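Local coordinates for D-mannose isomerase (PDB 5X32), which catalyses the reversible isomerisation of D-mannose to D-fructose and, less efficiently, acts on D-lyxose, but does not use D-glucose, at residues 22-25 with 26-30; 123-127 with 128-132. One frame throughout, in Å; residues are numbered along the deposited sequence.

Both contacts are places where a helix stops and the chain turns away: helix 9-23 at interaction 1, helix 112-127 at interaction 2. They do not touch; their centres are about 22 Å apart and their nearest atoms about 12 Å. Helices 52-69 and 72-89 connect them. C27 packs on F58 and F62 of the first and I28 on A77 and H80 of the second, while I128 meets Y66 of the first and both K75 and A78 of the second. Only interaction 1 comes near the probable catalytic centre, the side chain of Y23 being about 9 Å from that of H380, probably a proton donor/acceptor as in related enzymes; interaction 2 is remote from the probable catalytic histidines.

Interaction 1 of 2, residues 22-25 with 26-30; sequences FYFP and TCIDP
The carbonyl of Y23, the last residue of helix 9-23, accepts a hydrogen bond from C27, with C27 N 2.8 Å from Y23 O and placed almost on the extension of the C=O bond (174°). The spacing is still that of a helical turn, although F24 has already left helical geometry. F22, one step earlier, lays CD2 over the centre of one face of the Y23 ring, which F38 and F58 meet edge-to-face and whose OH is hydrogen-bonded to S372 OG. A small cysteine suits the place one turn on from Y23, just past the helix: C27 SG comes to 4.4 Å from Y23 CB, and the C27 side chain also packs against F38, F58 and F62.

This helix end and the loop after it belong to the alpha/alpha barrel of the N-acylglucosamine 2-epimerase family. F24 swings its ring off the helix with CG anti to the backbone N (chi1 -168°), which brings CE1 to 4.1 Å from I28 CG1 at an oblique angle. P25 follows through a cis peptide, an option open chiefly to proline, and its CB lies 4.0 Å above the centre of one face of the F24 ring. P25 also begins a type I beta turn: its carbonyl O is 3.2 Å from I28 N, a hydrogen bond whose donor stands 47° out of the carbonyl plane. Branched and apolar, I28 can pack among F24, F34, A77 and H80.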
ATOM      1  N   PHE A  22     -11.683  11.221 -10.590  1.00 59.08           N
ATOM      2  CA  PHE A  22     -12.528  10.023 -10.781  1.00 52.61           C
ATOM      3  C   PHE A  22     -13.317   9.653  -9.522  1.00 56.51           C
ATOM      4  O   PHE A  22     -14.439   9.163  -9.631  1.00 58.71           O
ATOM      5  CB  PHE A  22     -11.713   8.802 -11.224  1.00 53.47           C
ATOM      6  CG  PHE A  22     -12.490   7.496 -11.177  1.00 49.06           C
ATOM      7  CD1 PHE A  22     -13.320   7.128 -12.216  1.00 53.39           C
ATOM      8  CD2 PHE A  22     -12.383   6.642 -10.085  1.00 47.92           C
ATOM      9  CE1 PHE A  22     -14.028   5.932 -12.171  1.00 55.72           C
ATOM     10  CE2 PHE A  22     -13.094   5.451 -10.030  1.00 43.16           C
ATOM     11  CZ  PHE A  22     -13.910   5.096 -11.076  1.00 48.96           C
ATOM     12  N   TYR A  23     -12.720   9.845  -8.343  1.00 57.57           N
ATOM     13  CA  TYR A  23     -13.326   9.412  -7.069  1.00 59.56           C
ATOM     14  C   TYR A  23     -14.170  10.515  -6.394  1.00 57.76           C
ATOM     15  O   TYR A  23     -15.157  10.236  -5.706  1.00 57.19           O
ATOM     16  CB  TYR A  23     -12.237   8.933  -6.076  1.00 55.12           C
ATOM     17  CG  TYR A  23     -11.550   7.616  -6.406  1.00 47.31           C
ATOM     18  CD1 TYR A  23     -12.183   6.399  -6.180  1.00 50.02           C
ATOM     19  CD2 TYR A  23     -10.250   7.589  -6.895  1.00 53.58           C
ATOM     20  CE1 TYR A  23     -11.555   5.184  -6.472  1.00 53.37           C
ATOM     21  CE2 TYR A  23      -9.596   6.371  -7.189  1.00 51.70           C
ATOM     22  CZ  TYR A  23     -10.254   5.176  -6.972  1.00 50.81           C
ATOM     23  OH  TYR A  23      -9.621   3.982  -7.247  1.00 55.30           O
ATOM     24  N   PHE A  24     -13.750  11.762  -6.572  1.00 58.39           N
ATOM     25  CA  PHE A  24     -14.405  12.915  -5.960  1.00 61.03           C
ATOM     26  C   PHE A  24     -15.324  13.584  -6.987  1.00 61.70           C
ATOM     27  O   PHE A  24     -14.916  13.781  -8.140  1.00 60.36           O
ATOM     28  CB  PHE A  24     -13.361  13.903  -5.428  1.00 58.25           C
ATOM     29  CG  PHE A  24     -13.925  14.970  -4.530  1.00 62.17           C
ATOM     30  CD1 PHE A  24     -14.367  14.667  -3.249  1.00 63.44           C
ATOM     31  CD2 PHE A  24     -13.991  16.286  -4.964  1.00 60.77           C
ATOM     32  CE1 PHE A  24     -14.885  15.652  -2.422  1.00 62.59           C
ATOM     33  CE2 PHE A  24     -14.501  17.279  -4.142  1.00 63.53           C
ATOM     34  CZ  PHE A  24     -14.952  16.962  -2.868  1.00 61.44           C
ATOM     35  N   PRO A  25     -16.575  13.908  -6.583  1.00 61.18           N
ATOM     36  CA  PRO A  25     -17.144  13.730  -5.239  1.00 60.43           C
ATOM     37  C   PRO A  25     -17.996  12.469  -5.073  1.00 59.61           C
ATOM     38  O   PRO A  25     -18.634  12.311  -4.024  1.00 57.28           O
ATOM     39  CB  PRO A  25     -18.033  14.957  -5.096  1.00 57.71           C
ATOM     40  CG  PRO A  25     -18.596  15.086  -6.496  1.00 52.83           C
ATOM     41  CD  PRO A  25     -17.478  14.705  -7.436  1.00 58.57           C
ATOM     42  N   THR A  26     -17.973  11.581  -6.066  1.00 51.45           N
ATOM     43  CA  THR A  26     -18.799  10.375  -6.072  1.00 51.54           C
ATOM     44  C   THR A  26     -18.632   9.449  -4.849  1.00 59.34           C
ATOM     45  O   THR A  26     -19.603   8.836  -4.405  1.00 62.47           O
ATOM     46  CB  THR A  26     -18.506   9.538  -7.333  1.00 59.00           C
ATOM     47  OG1 THR A  26     -18.475  10.405  -8.470  1.00 61.63           O
ATOM     48  CG2 THR A  26     -19.568   8.473  -7.548  1.00 55.10           C
ATOM     49  N   CYS A  27     -17.421   9.332  -4.309  1.00 54.53           N
ATOM     50  CA  CYS A  27     -17.189   8.362  -3.235  1.00 53.93           C
ATOM     51  C   CYS A  27     -17.772   8.821  -1.907  1.00 53.23           C
ATOM     52  O   CYS A  27     -17.877   8.035  -0.961  1.00 49.65           O
ATOM     53  CB  CYS A  27     -15.697   8.101  -3.053  1.00 45.39           C
ATOM     54  SG  CYS A  27     -14.836   9.600  -2.610  1.00 51.05           S
ATOM     55  N   ILE A  28     -18.167  10.088  -1.837  1.00 54.46           N
ATOM     56  CA  ILE A  28     -18.674  10.641  -0.585  1.00 58.85           C
ATOM     57  C   ILE A  28     -20.075  10.122  -0.300  1.00 52.75           C
ATOM     58  O   ILE A  28     -20.985  10.298  -1.109  1.00 47.24           O
ATOM     59  CB  ILE A  28     -18.718  12.168  -0.620  1.00 59.91           C
ATOM     60  CG1 ILE A  28     -17.320  12.709  -0.899  1.00 52.34           C
ATOM     61  CG2 ILE A  28     -19.308  12.714   0.681  1.00 49.48           C
ATOM     62  CD1 ILE A  28     -16.334  12.357   0.180  1.00 52.75           C
ATOM     63  N   ASP A  29     -20.227   9.425   0.819  1.00 48.63           N
ATOM     64  CA  ASP A  29     -21.558   8.990   1.212  1.00 61.72           C
ATOM     65  C   ASP A  29     -22.115  10.020   2.193  1.00 56.49           C
ATOM     66  O   ASP A  29     -21.618  10.149   3.310  1.00 58.89           O
ATOM     67  CB  ASP A  29     -21.548   7.584   1.831  1.00 58.89           C
ATOM     68  CG  ASP A  29     -22.946   7.131   2.259  1.00 63.22           C
ATOM     69  OD1 ASP A  29     -23.920   7.841   1.918  1.00 66.79           O
ATOM     70  OD2 ASP A  29     -23.083   6.085   2.939  1.00 57.61           O
ATOM     71  N   PRO A  30     -23.152  10.752   1.773  1.00 55.27           N
ATOM     72  CA  PRO A  30     -23.704  11.846   2.586  1.00 58.80           C
ATOM     73  C   PRO A  30     -24.112  11.325   3.950  1.00 55.82           C
ATOM     74  O   PRO A  30     -23.985  12.045   4.931  1.00 51.75           O
ATOM     75  CB  PRO A  30     -24.914  12.298   1.765  1.00 56.16           C
ATOM     76  CG  PRO A  30     -24.504  11.978   0.346  1.00 59.25           C
ATOM     77  CD  PRO A  30     -23.887  10.611   0.502  1.00 60.26           C
TER

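Interaction 2 of 2, residues 123-127 with 128-132; sequences SNALQ and IGLSE
I128 folds its side chain back over the last turn of helix 112-127, with CB 3.8 Å from N124 O. CG1 stands between the backbone N and the carbonyl carbon (chi1 58°), which places it over the helix end, near both A125 O and N124 O. CG2 lies 3.7 Å from N124 O, and CD1 at the tip is at the margin of the same carbonyl, 4.2 Å away. The side chain also touches Y66 of helix 52-69 and K75 and A78 of helix 72-89, a mostly apolar setting that suits isoleucine. Cut back to an alanine, this position would probably leave the N124 and A125 carbonyls uncovered by CG1 and open a gap against Y66 and A78.

The chain ends the helix in a Schellman motif. At the positive phi of G129 (106°) a CB would jam against the preceding carbonyl oxygen, so glycine fits; its N donates a hydrogen bond to L126 O at 2.8 Å. L130 N reaches back to A125 O at 3.1 Å. L130 CD2 meets A125 CB at 4.2 Å, where the small alanine leaves room for the leucine. On another flank L126 CD1 comes to 3.5 Å from L130 O.

I128 N serves N124 O and, weakly, A125 O, whose main donor is L130 N. With the turn's own amides satisfying these carbonyls, the helix can stop beside apolar side chains without polar ones to cap it.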
ATOM      1  N   SER A 123      -1.995   8.998  11.039  1.00 60.30           N
ATOM      2  CA  SER A 123      -0.863   9.857  10.690  1.00 58.91           C
ATOM      3  C   SER A 123      -1.354  10.973   9.793  1.00 63.38           C
ATOM      4  O   SER A 123      -1.159  12.151  10.083  1.00 65.56           O
ATOM      5  CB  SER A 123       0.247   9.095   9.961  1.00 63.85           C
ATOM      6  OG  SER A 123       0.783   8.052  10.746  1.00 74.13           O
ATOM      7  N   ASN A 124      -2.068  10.605   8.739  1.00 58.09           N
ATOM      8  CA  ASN A 124      -2.509  11.630   7.807  1.00 65.88           C
ATOM      9  C   ASN A 124      -3.461  12.647   8.455  1.00 67.92           C
ATOM     10  O   ASN A 124      -3.381  13.870   8.186  1.00 67.48           O
ATOM     11  CB  ASN A 124      -3.136  10.969   6.587  1.00 59.95           C
ATOM     12  CG  ASN A 124      -2.082  10.514   5.600  1.00 65.36           C
ATOM     13  OD1 ASN A 124      -1.670  11.278   4.727  1.00 66.21           O
ATOM     14  ND2 ASN A 124      -1.593   9.279   5.769  1.00 62.58           N
ATOM     15  N   ALA A 125      -4.337  12.147   9.327  1.00 65.88           N
ATOM     16  CA  ALA A 125      -5.201  13.023  10.114  1.00 69.51           C
ATOM     17  C   ALA A 125      -4.353  14.048  10.858  1.00 67.32           C
ATOM     18  O   ALA A 125      -4.621  15.247  10.807  1.00 68.48           O
ATOM     19  CB  ALA A 125      -6.048  12.223  11.093  1.00 68.55           C
ATOM     20  N   LEU A 126      -3.336  13.561  11.557  1.00 62.85           N
ATOM     21  CA  LEU A 126      -2.449  14.436  12.300  1.00 66.81           C
ATOM     22  C   LEU A 126      -1.814  15.496  11.413  1.00 68.23           C
ATOM     23  O   LEU A 126      -1.852  16.680  11.758  1.00 73.92           O
ATOM     24  CB  LEU A 126      -1.351  13.637  12.999  1.00 63.88           C
ATOM     25  CG  LEU A 126      -0.413  14.499  13.843  1.00 67.21           C
ATOM     26  CD1 LEU A 126      -1.165  15.051  15.010  1.00 69.01           C
ATOM     27  CD2 LEU A 126       0.800  13.728  14.306  1.00 67.63           C
ATOM     28  N   GLN A 127      -1.260  15.084  10.268  1.00 63.15           N
ATOM     29  CA  GLN A 127      -0.518  16.038   9.456  1.00 68.35           C
ATOM     30  C   GLN A 127      -1.456  17.067   8.869  1.00 65.99           C
ATOM     31  O   GLN A 127      -0.980  18.116   8.465  1.00 65.56           O
ATOM     32  CB  GLN A 127       0.248  15.406   8.296  1.00 70.07           C
ATOM     33  CG  GLN A 127       0.503  13.946   8.427  1.00 72.03           C
ATOM     34  CD  GLN A 127       1.682  13.480   7.584  1.00 77.26           C
ATOM     35  OE1 GLN A 127       2.854  13.758   7.882  1.00 84.05           O
ATOM     36  NE2 GLN A 127       1.357  12.975   6.402  1.00 79.76           N
ATOM     37  N   ILE A 128      -2.753  16.763   8.732  1.00 62.93           N
ATOM     38  CA  ILE A 128      -3.678  17.828   8.295  1.00 61.56           C
ATOM     39  C   ILE A 128      -4.305  18.615   9.484  1.00 72.41           C
ATOM     40  O   ILE A 128      -5.223  19.435   9.309  1.00 68.76           O
ATOM     41  CB  ILE A 128      -4.836  17.305   7.389  1.00 60.11           C
ATOM     42  CG1 ILE A 128      -5.679  16.218   8.062  1.00 61.72           C
ATOM     43  CG2 ILE A 128      -4.305  16.784   6.080  1.00 67.23           C
ATOM     44  CD1 ILE A 128      -6.931  15.831   7.255  1.00 55.85           C
ATOM     45  N   GLY A 129      -3.795  18.367  10.686  1.00 69.53           N
ATOM     46  CA  GLY A 129      -4.060  19.216  11.830  1.00 69.36           C
ATOM     47  C   GLY A 129      -5.006  18.711  12.906  1.00 78.81           C
ATOM     48  O   GLY A 129      -5.339  19.447  13.841  1.00 79.29           O
ATOM     49  N   LEU A 130      -5.394  17.445  12.838  1.00 76.20           N
ATOM     50  CA  LEU A 130      -6.181  16.901  13.927  1.00 70.62           C
ATOM     51  C   LEU A 130      -5.175  16.540  14.994  1.00 76.83           C
ATOM     52  O   LEU A 130      -4.597  15.447  14.968  1.00 76.47           O
ATOM     53  CB  LEU A 130      -6.997  15.683  13.501  1.00 72.86           C
ATOM     54  CG  LEU A 130      -8.393  15.923  12.912  1.00 70.58           C
ATOM     55  CD1 LEU A 130      -8.299  16.709  11.613  1.00 72.34           C
ATOM     56  CD2 LEU A 130      -9.154  14.613  12.703  1.00 60.06           C
ATOM     57  N   SER A 131      -4.963  17.479  15.918  1.00 79.80           N
ATOM     58  CA  SER A 131      -3.933  17.388  16.957  1.00 73.79           C
ATOM     59  C   SER A 131      -4.048  16.080  17.715  1.00 72.41           C
ATOM     60  O   SER A 131      -3.056  15.515  18.179  1.00 69.14           O
ATOM     61  CB  SER A 131      -4.046  18.568  17.917  1.00 74.47           C
ATOM     62  OG  SER A 131      -4.458  19.737  17.232  1.00 78.76           O
ATOM     63  N   GLU A 132      -5.292  15.632  17.845  1.00 72.94           N
ATOM     64  CA  GLU A 132      -5.645  14.459  18.620  1.00 73.54           C
ATOM     65  C   GLU A 132      -5.081  13.155  18.053  1.00 77.17           C
ATOM     66  O   GLU A 132      -4.876  12.172  18.772  1.00 75.21           O
ATOM     67  CB  GLU A 132      -7.165  14.368  18.706  1.00 70.77           C
ATOM     68  CG  GLU A 132      -7.623  13.479  19.822  1.00 80.22           C
ATOM     69  CD  GLU A 132      -6.894  13.792  21.121  1.00 89.24           C
ATOM     70  OE1 GLU A 132      -6.936  14.966  21.562  1.00 92.59           O
ATOM     71  OE2 GLU A 132      -6.256  12.871  21.682  1.00 83.63           O
TER